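Local coordinates for transferrin binding protein B (Actinobacillus suis, PDB 3PQU), which probably binds host transferrin at the outer membrane surface as a lipoprotein of the iron-acquisition receptor, at residues 46-51 with 198-203; 184-189 with 286-291. All coordinates share one frame; numbering follows the deposited sequence.

Contact 1: residues 46-51 with 198-203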
ATOM      1  N   ALA A  46       0.751 -15.293  -6.990  1.00 21.25           N
ATOM      2  CA  ALA A  46       1.604 -16.414  -7.388  1.00 14.31           C
ATOM      3  C   ALA A  46       0.818 -17.395  -8.247  1.00 19.83           C
ATOM      4  O   ALA A  46      -0.338 -17.686  -7.986  1.00 14.33           O
ATOM      5  CB  ALA A  46       2.175 -17.140  -6.177  1.00 12.24           C
ATOM      6  N   LYS A  47       1.485 -17.912  -9.259  1.00 13.99           N
ATOM      7  CA  LYS A  47       0.917 -18.918 -10.143  0.60 22.77           C
ATOM      8  C   LYS A  47       0.696 -20.243  -9.410  1.00 13.72           C
ATOM      9  O   LYS A  47       1.502 -20.641  -8.576  1.00 17.49           O
ATOM     10  CB  LYS A  47       1.869 -19.128 -11.326  0.60 22.67           C
ATOM     11  CG  LYS A  47       1.376 -20.087 -12.400  0.60 21.94           C
ATOM     12  CD  LYS A  47       2.181 -19.865 -13.676  0.60 46.99           C
ATOM     13  CE  LYS A  47       1.565 -20.550 -14.883  0.60 53.22           C
ATOM     14  NZ  LYS A  47       2.227 -20.077 -16.133  0.60 51.62           N
ATOM     15  N   ILE A  48      -0.393 -20.926  -9.732  1.00 17.70           N
ATOM     16  CA  ILE A  48      -0.678 -22.251  -9.155  1.00 14.85           C
ATOM     17  C   ILE A  48       0.254 -23.283  -9.803  1.00 10.72           C
ATOM     18  O   ILE A  48       0.242 -23.427 -11.027  1.00 17.80           O
ATOM     19  CB  ILE A  48      -2.191 -22.646  -9.379  1.00 19.50           C
ATOM     20  CG1 ILE A  48      -3.128 -21.668  -8.630  1.00 11.15           C
ATOM     21  CG2 ILE A  48      -2.474 -24.087  -8.920  1.00  9.45           C
ATOM     22  CD1 ILE A  48      -4.666 -21.858  -8.949  1.00 11.34           C
ATOM     23  N   PRO A  49       1.087 -23.984  -9.002  1.00 23.26           N
ATOM     24  CA  PRO A  49       2.043 -24.941  -9.599  1.00 24.82           C
ATOM     25  C   PRO A  49       1.369 -26.147 -10.251  1.00 12.65           C
ATOM     26  O   PRO A  49       0.338 -26.632  -9.756  1.00 14.17           O
ATOM     27  CB  PRO A  49       2.894 -25.394  -8.395  1.00 29.86           C
ATOM     28  CG  PRO A  49       2.842 -24.231  -7.442  1.00 20.90           C
ATOM     29  CD  PRO A  49       1.404 -23.716  -7.581  1.00 14.64           C
ATOM     30  N   ARG A  50       1.959 -26.603 -11.361  1.00 18.73           N
ATOM     31  CA  ARG A  50       1.439 -27.689 -12.206  1.00 14.50           C
ATOM     32  C   ARG A  50       2.638 -28.541 -12.573  1.00 19.76           C
ATOM     33  O   ARG A  50       3.644 -28.009 -13.016  1.00 18.87           O
ATOM     34  CB  ARG A  50       0.841 -27.105 -13.502  1.00 18.00           C
ATOM     35  CG  ARG A  50      -0.571 -26.504 -13.375  1.00 12.07           C
ATOM     36  CD  ARG A  50      -0.766 -25.277 -14.261  1.00 20.22           C
ATOM     37  NE  ARG A  50      -0.663 -25.525 -15.705  1.00 19.94           N
ATOM     38  CZ  ARG A  50      -1.656 -25.984 -16.461  1.00 35.61           C
ATOM     39  NH1 ARG A  50      -2.840 -26.282 -15.926  1.00 24.45           N
ATOM     40  NH2 ARG A  50      -1.465 -26.169 -17.755  1.00 22.96           N
ATOM     41  N   ARG A  51       2.545 -29.854 -12.406  1.00 12.94           N
ATOM     42  CA  ARG A  51       3.697 -30.716 -12.716  1.00 16.28           C
ATOM     43  C   ARG A  51       3.904 -30.849 -14.222  1.00 16.35           C
ATOM     44  O   ARG A  51       2.943 -30.956 -14.969  1.00 14.61           O
ATOM     45  CB  ARG A  51       3.536 -32.105 -12.102  1.00 16.42           C
ATOM     46  CG  ARG A  51       4.815 -32.951 -12.172  1.00 17.05           C
ATOM     47  CD  ARG A  51       4.661 -34.210 -11.350  1.00 17.86           C
ATOM     48  NE  ARG A  51       3.584 -35.073 -11.841  1.00 22.09           N
ATOM     49  CZ  ARG A  51       3.766 -36.034 -12.743  1.00 25.10           C
ATOM     50  NH1 ARG A  51       4.970 -36.228 -13.259  1.00 24.72           N
ATOM     51  NH2 ARG A  51       2.749 -36.783 -13.143  1.00 36.50           N
ATOM     52  N   LYS A 198      -0.190 -33.793  -6.524  1.00 19.92           N
ATOM     53  CA  LYS A 198       0.594 -34.719  -7.340  1.00 22.39           C
ATOM     54  C   LYS A 198       0.807 -34.203  -8.764  1.00 24.97           C
ATOM     55  O   LYS A 198       1.915 -34.255  -9.294  1.00 25.86           O
ATOM     56  CB  LYS A 198      -0.062 -36.106  -7.382  1.00 31.65           C
ATOM     57  CG  LYS A 198      -0.058 -36.858  -6.049  1.00 28.66           C
ATOM     58  CD  LYS A 198      -0.646 -38.250  -6.261  1.00 37.26           C
ATOM     59  CE  LYS A 198      -0.620 -39.106  -5.021  1.00 36.67           C
ATOM     60  NZ  LYS A 198       0.745 -39.582  -4.656  1.00 40.61           N
ATOM     61  N   ASN A 199      -0.258 -33.733  -9.399  1.00 12.69           N
ATOM     62  CA  ASN A 199      -0.141 -33.208 -10.763  1.00 14.02           C
ATOM     63  C   ASN A 199      -0.420 -31.706 -10.776  1.00 19.09           C
ATOM     64  O   ASN A 199       0.078 -30.974 -11.634  1.00 24.80           O
ATOM     65  CB  ASN A 199      -1.105 -33.924 -11.702  1.00 19.38           C
ATOM     66  CG  ASN A 199      -0.612 -35.316 -12.111  1.00 38.62           C
ATOM     67  OD1 ASN A 199       0.495 -35.727 -11.770  1.00 29.64           O
ATOM     68  ND2 ASN A 199      -1.434 -36.029 -12.866  1.00 24.04           N
ATOM     69  N   VAL A 200      -1.247 -31.280  -9.828  1.00 12.82           N
ATOM     70  CA  VAL A 200      -1.657 -29.884  -9.688  1.00  7.78           C
ATOM     71  C   VAL A 200      -1.632 -29.604  -8.198  1.00 10.88           C
ATOM     72  O   VAL A 200      -1.876 -30.506  -7.402  1.00 15.65           O
ATOM     73  CB  VAL A 200      -3.070 -29.652 -10.298  1.00 21.97           C
ATOM     74  CG1 VAL A 200      -3.572 -28.219 -10.047  1.00 16.39           C
ATOM     75  CG2 VAL A 200      -3.056 -29.958 -11.806  1.00 19.31           C
ATOM     76  N   ALA A 201      -1.288 -28.372  -7.818  1.00 11.06           N
ATOM     77  CA  ALA A 201      -1.117 -28.038  -6.415  1.00 13.38           C
ATOM     78  C   ALA A 201      -2.440 -28.247  -5.677  1.00 11.04           C
ATOM     79  O   ALA A 201      -3.515 -28.090  -6.264  1.00 13.95           O
ATOM     80  CB  ALA A 201      -0.643 -26.581  -6.263  1.00 13.34           C
ATOM     81  N   ALA A 202      -2.363 -28.593  -4.397  1.00 14.00           N
ATOM     82  CA  ALA A 202      -3.556 -28.547  -3.560  1.00 19.49           C
ATOM     83  C   ALA A 202      -3.802 -27.059  -3.265  1.00 20.36           C
ATOM     84  O   ALA A 202      -2.887 -26.348  -2.843  1.00 15.19           O
ATOM     85  CB  ALA A 202      -3.331 -29.318  -2.275  1.00 16.57           C
ATOM     86  N   THR A 203      -5.030 -26.596  -3.488  1.00 14.40           N
ATOM     87  CA  THR A 203      -5.360 -25.179  -3.339  1.00  8.65           C
ATOM     88  C   THR A 203      -6.693 -25.029  -2.591  1.00 14.69           C
ATOM     89  O   THR A 203      -7.444 -26.009  -2.414  1.00  9.45           O
ATOM     90  CB  THR A 203      -5.576 -24.503  -4.720  1.00 10.32           C
ATOM     91  OG1 THR A 203      -6.731 -25.080  -5.336  1.00 13.82           O
ATOM     92  CG2 THR A 203      -4.357 -24.656  -5.656  1.00  8.63           C
TER
HETATM   93  O   HOH W   1       0.072 -30.937 -14.812  1.00 18.35           O
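A single antiparallel beta bridge, Arg-50 with Val-200, joins the N-lobe handle to a long loop of the N-lobe barrel. Residues 46-51 run out of strand 43-47 of the handle sheet. Residues 198-203 belong to the loop that follows barrel strand 170-183. Two backbone hydrogen bonds frame the bridge: Ala-201 N to Pro-49 O at 3.1 Å and Arg-51 N to Asn-199 O at 2.8 Å. The second is nearly straight, at 174°. The polar end is made by Arg-51. Its CG lies anti to the backbone N (chi1 -169°) and its chain bends at chi3, which brings the guanidinium edge against Asn-199. Arg-51 NE and NH2 both donate to Asn-199 OD1; the bond from NH2 is the shorter, at 2.8 Å. OD1 lies in the guanidinium plane, but both donors reach it from one face of the amide, and the two planes are 39° apart. NE also makes a weak bond to Lys-198 O. The other end is apolar. Ile-48 CG2 meets Thr-203 CG2 at 3.8 Å and Ala-201 CB at 4.1 Å, while Pro-49 CD packs on Ala-201 CB. A water donates to both Arg-51 O and Asn-199 O. The third guanidinium nitrogen, NH1, bonds to Asp-67 O. With OD1 and Asp-67 O both engaged, the guanidinium is probably fixed in rotation, and its charge probably faces neutral acceptors rather than a salt bridge.

Contact 2: residues 184-189 with 286-291; sequences TSYELS and DPIFTD
Ile-288 CG2 lies over one face of the Tyr-186 ring in a CH-pi contact between two loops of the N-lobe beta barrel, 4.1 Å from the centroid and 29° off the ring normal. Ile-288 CG2 leans toward the hydroxyl end, 3.7 Å from Tyr-186 CZ. No direct hydrogen bond crosses, but a water links Tyr-186 OH to Pro-287 O, weakly on the proline side. Residues 286-291 lie in the loop between strands 274-281 and 292-300; residues 184-189 follow strand 170-183. Pro-287 CB approaches the tyrosine ring obliquely at CE1. Leu-188 divides its two methyls: CD2 lies 3.6 Å from Pro-287 CG, and CD1 meets Ile-288 CD1. The Ile-288 chain crosses that of Leu-188 at about a right angle. In Ile-288, CG1 stands between the backbone N and the carbonyl carbon (chi1 66°), which puts CG2 toward the tyrosine; an extended chi2 carries CD1 to Leu-188. Tyr-186 OH also bonds to Asp-181 OD2 of strand 170-183. Asp-286 OD2 closes an Asx turn with Ile-288 N at 2.9 Å, through its anti lone pair, and an Asx motif with Phe-289 N, which meets it from above the carboxylate plane.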
ATOM      1  N   THR A 184       4.957 -35.528  -6.312  1.00 17.97           N
ATOM      2  CA  THR A 184       4.243 -36.779  -6.537  1.00 21.44           C
ATOM      3  C   THR A 184       4.203 -37.633  -5.255  1.00 23.51           C
ATOM      4  O   THR A 184       3.357 -38.512  -5.108  1.00 29.63           O
ATOM      5  CB  THR A 184       4.868 -37.593  -7.691  1.00 27.23           C
ATOM      6  OG1 THR A 184       6.265 -37.764  -7.438  1.00 28.68           O
ATOM      7  CG2 THR A 184       4.678 -36.878  -9.026  1.00 18.91           C
ATOM      8  N   SER A 185       5.114 -37.372  -4.321  1.00 25.77           N
ATOM      9  CA  SER A 185       5.109 -38.108  -3.058  1.00 32.80           C
ATOM     10  C   SER A 185       3.993 -37.670  -2.089  1.00 38.35           C
ATOM     11  O   SER A 185       3.719 -38.365  -1.114  1.00 26.40           O
ATOM     12  CB  SER A 185       6.471 -38.000  -2.356  1.00 28.39           C
ATOM     13  OG  SER A 185       6.807 -36.642  -2.123  1.00 33.26           O
ATOM     14  N   TYR A 186       3.362 -36.523  -2.337  1.00 22.46           N
ATOM     15  CA  TYR A 186       2.295 -36.055  -1.451  1.00 20.36           C
ATOM     16  C   TYR A 186       1.149 -37.042  -1.392  1.00 18.31           C
ATOM     17  O   TYR A 186       0.669 -37.516  -2.424  1.00 26.81           O
ATOM     18  CB  TYR A 186       1.756 -34.696  -1.899  1.00 14.56           C
ATOM     19  CG  TYR A 186       2.592 -33.514  -1.459  1.00 22.10           C
ATOM     20  CD1 TYR A 186       3.267 -33.516  -0.242  1.00 23.33           C
ATOM     21  CD2 TYR A 186       2.670 -32.378  -2.248  1.00 17.70           C
ATOM     22  CE1 TYR A 186       4.001 -32.404   0.170  1.00 14.42           C
ATOM     23  CE2 TYR A 186       3.417 -31.278  -1.853  1.00 16.15           C
ATOM     24  CZ  TYR A 186       4.073 -31.297  -0.667  1.00 23.44           C
ATOM     25  OH  TYR A 186       4.793 -30.188  -0.332  1.00 14.33           O
ATOM     26  N   GLU A 187       0.711 -37.363  -0.182  1.00 19.26           N
ATOM     27  CA  GLU A 187      -0.520 -38.127  -0.009  1.00 25.85           C
ATOM     28  C   GLU A 187      -1.464 -37.330   0.899  1.00 37.01           C
ATOM     29  O   GLU A 187      -1.585 -37.626   2.084  1.00 34.71           O
ATOM     30  CB  GLU A 187      -0.212 -39.503   0.583  1.00 31.47           C
ATOM     31  CG  GLU A 187       0.641 -40.400  -0.322  1.00 39.48           C
ATOM     32  CD  GLU A 187      -0.093 -40.849  -1.591  1.00 52.46           C
ATOM     33  OE1 GLU A 187      -1.328 -40.669  -1.685  1.00 52.55           O
ATOM     34  OE2 GLU A 187       0.570 -41.391  -2.502  1.00 52.63           O
ATOM     35  N   LEU A 188      -2.105 -36.302   0.351  1.00 31.32           N
ATOM     36  CA  LEU A 188      -2.922 -35.397   1.170  1.00 32.46           C
ATOM     37  C   LEU A 188      -4.365 -35.877   1.258  1.00 30.24           C
ATOM     38  O   LEU A 188      -4.848 -36.551   0.355  1.00 39.86           O
ATOM     39  CB  LEU A 188      -2.889 -33.974   0.597  1.00 20.47           C
ATOM     40  CG  LEU A 188      -1.501 -33.510   0.147  1.00 22.54           C
ATOM     41  CD1 LEU A 188      -1.565 -32.125  -0.460  1.00 23.83           C
ATOM     42  CD2 LEU A 188      -0.544 -33.529   1.307  1.00 24.69           C
ATOM     43  N   SER A 189      -5.054 -35.517   2.343  1.00 26.42           N
ATOM     44  CA  SER A 189      -6.486 -35.787   2.452  1.00 30.00           C
ATOM     45  C   SER A 189      -7.304 -34.509   2.412  1.00 20.09           C
ATOM     46  O   SER A 189      -6.832 -33.448   2.803  1.00 20.03           O
ATOM     47  CB  SER A 189      -6.801 -36.551   3.738  1.00 37.06           C
ATOM     48  OG  SER A 189      -6.137 -35.956   4.837  1.00 52.48           O
ATOM     49  N   ASP A 286       1.415 -31.923   9.436  1.00 23.01           N
ATOM     50  CA  ASP A 286       0.828 -31.741   8.102  1.00 25.33           C
ATOM     51  C   ASP A 286       1.926 -31.374   7.090  1.00 23.89           C
ATOM     52  O   ASP A 286       2.696 -30.424   7.323  1.00 25.82           O
ATOM     53  CB  ASP A 286      -0.271 -30.670   8.121  1.00 20.73           C
ATOM     54  CG  ASP A 286      -1.107 -30.677   6.848  1.00 28.00           C
ATOM     55  OD1 ASP A 286      -2.302 -31.016   6.942  1.00 25.85           O
ATOM     56  OD2 ASP A 286      -0.563 -30.381   5.758  1.00 21.92           O
ATOM     57  N   PRO A 287       2.018 -32.118   5.975  1.00 24.20           N
ATOM     58  CA  PRO A 287       3.151 -31.814   5.089  1.00 24.31           C
ATOM     59  C   PRO A 287       3.036 -30.473   4.368  1.00 26.45           C
ATOM     60  O   PRO A 287       4.062 -29.966   3.903  1.00 20.65           O
ATOM     61  CB  PRO A 287       3.148 -32.966   4.074  1.00 24.80           C
ATOM     62  CG  PRO A 287       1.745 -33.536   4.136  1.00 28.45           C
ATOM     63  CD  PRO A 287       1.238 -33.296   5.524  1.00 24.15           C
ATOM     64  N   ILE A 288       1.851 -29.877   4.276  1.00 20.26           N
ATOM     65  CA  ILE A 288       1.823 -28.559   3.630  1.00 10.37           C
ATOM     66  C   ILE A 288       1.445 -27.386   4.522  1.00 12.36           C
ATOM     67  O   ILE A 288       1.940 -26.282   4.316  1.00 21.00           O
ATOM     68  CB  ILE A 288       1.005 -28.532   2.310  1.00 21.97           C
ATOM     69  CG1 ILE A 288      -0.458 -28.784   2.566  1.00 12.67           C
ATOM     70  CG2 ILE A 288       1.537 -29.571   1.314  1.00 27.81           C
ATOM     71  CD1 ILE A 288      -1.362 -28.546   1.286  1.00 19.36           C
ATOM     72  N   PHE A 289       0.571 -27.612   5.505  1.00 12.33           N
ATOM     73  CA  PHE A 289       0.166 -26.535   6.415  1.00 18.83           C
ATOM     74  C   PHE A 289       1.159 -26.401   7.568  1.00 25.05           C
ATOM     75  O   PHE A 289       0.944 -26.904   8.674  1.00 19.56           O
ATOM     76  CB  PHE A 289      -1.299 -26.719   6.869  1.00  9.56           C
ATOM     77  CG  PHE A 289      -2.276 -26.656   5.711  1.00 16.37           C
ATOM     78  CD1 PHE A 289      -2.561 -25.447   5.101  1.00 10.78           C
ATOM     79  CD2 PHE A 289      -2.838 -27.805   5.187  1.00 20.19           C
ATOM     80  CE1 PHE A 289      -3.440 -25.381   3.997  1.00 13.15           C
ATOM     81  CE2 PHE A 289      -3.726 -27.748   4.091  1.00 22.75           C
ATOM     82  CZ  PHE A 289      -4.015 -26.532   3.507  1.00 22.62           C
ATOM     83  N   THR A 290       2.270 -25.728   7.274  1.00 15.23           N
ATOM     84  CA  THR A 290       3.400 -25.636   8.196  1.00 16.02           C
ATOM     85  C   THR A 290       3.623 -24.179   8.593  1.00 19.69           C
ATOM     86  O   THR A 290       2.930 -23.296   8.095  1.00 14.27           O
ATOM     87  CB  THR A 290       4.670 -26.135   7.531  1.00 19.69           C
ATOM     88  OG1 THR A 290       4.781 -25.497   6.254  1.00 12.82           O
ATOM     89  CG2 THR A 290       4.648 -27.671   7.342  1.00 11.55           C
ATOM     90  N   ASP A 291       4.622 -23.933   9.448  1.00 12.98           N
ATOM     91  CA  ASP A 291       4.896 -22.596   9.998  1.00 10.23           C
ATOM     92  C   ASP A 291       5.472 -21.663   8.954  1.00 12.55           C
ATOM     93  O   ASP A 291       6.164 -22.108   8.039  1.00 11.75           O
ATOM     94  CB  ASP A 291       5.933 -22.677  11.138  1.00 10.93           C
ATOM     95  CG  ASP A 291       5.403 -23.369  12.365  1.00 28.64           C
ATOM     96  OD1 ASP A 291       4.156 -23.405  12.545  1.00 25.64           O
ATOM     97  OD2 ASP A 291       6.247 -23.843  13.163  1.00 23.38           O
TER
HETATM   98  O   HOH W   2       6.475 -30.169   1.625  1.00 38.70           O

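The two contacts lie about 13 Å apart, centre to centre, and both use the long loop after strand 170-183. Contact 1 ties that loop to the handle, whereas contact 2 ties its start to another loop of the same barrel. Contact 1 is buried and combines hydrogen bonds with apolar packing at one end, with backbone pairing at its middle. Contact 2 is only partly buried, with exposed Pro-287, and relies on side-chain packing. Lys-198 connects them: Lys-198 NZ makes a salt bridge with Glu-187 OE2 at 2.8 Å and probably hydrogen-bonds to Thr-184 O, with Tyr-186 O close by. Arg-51 packs on Thr-184 as well. The loop after strand 170-183 thus touches the handle through contact 1 and a second barrel loop through contact 2.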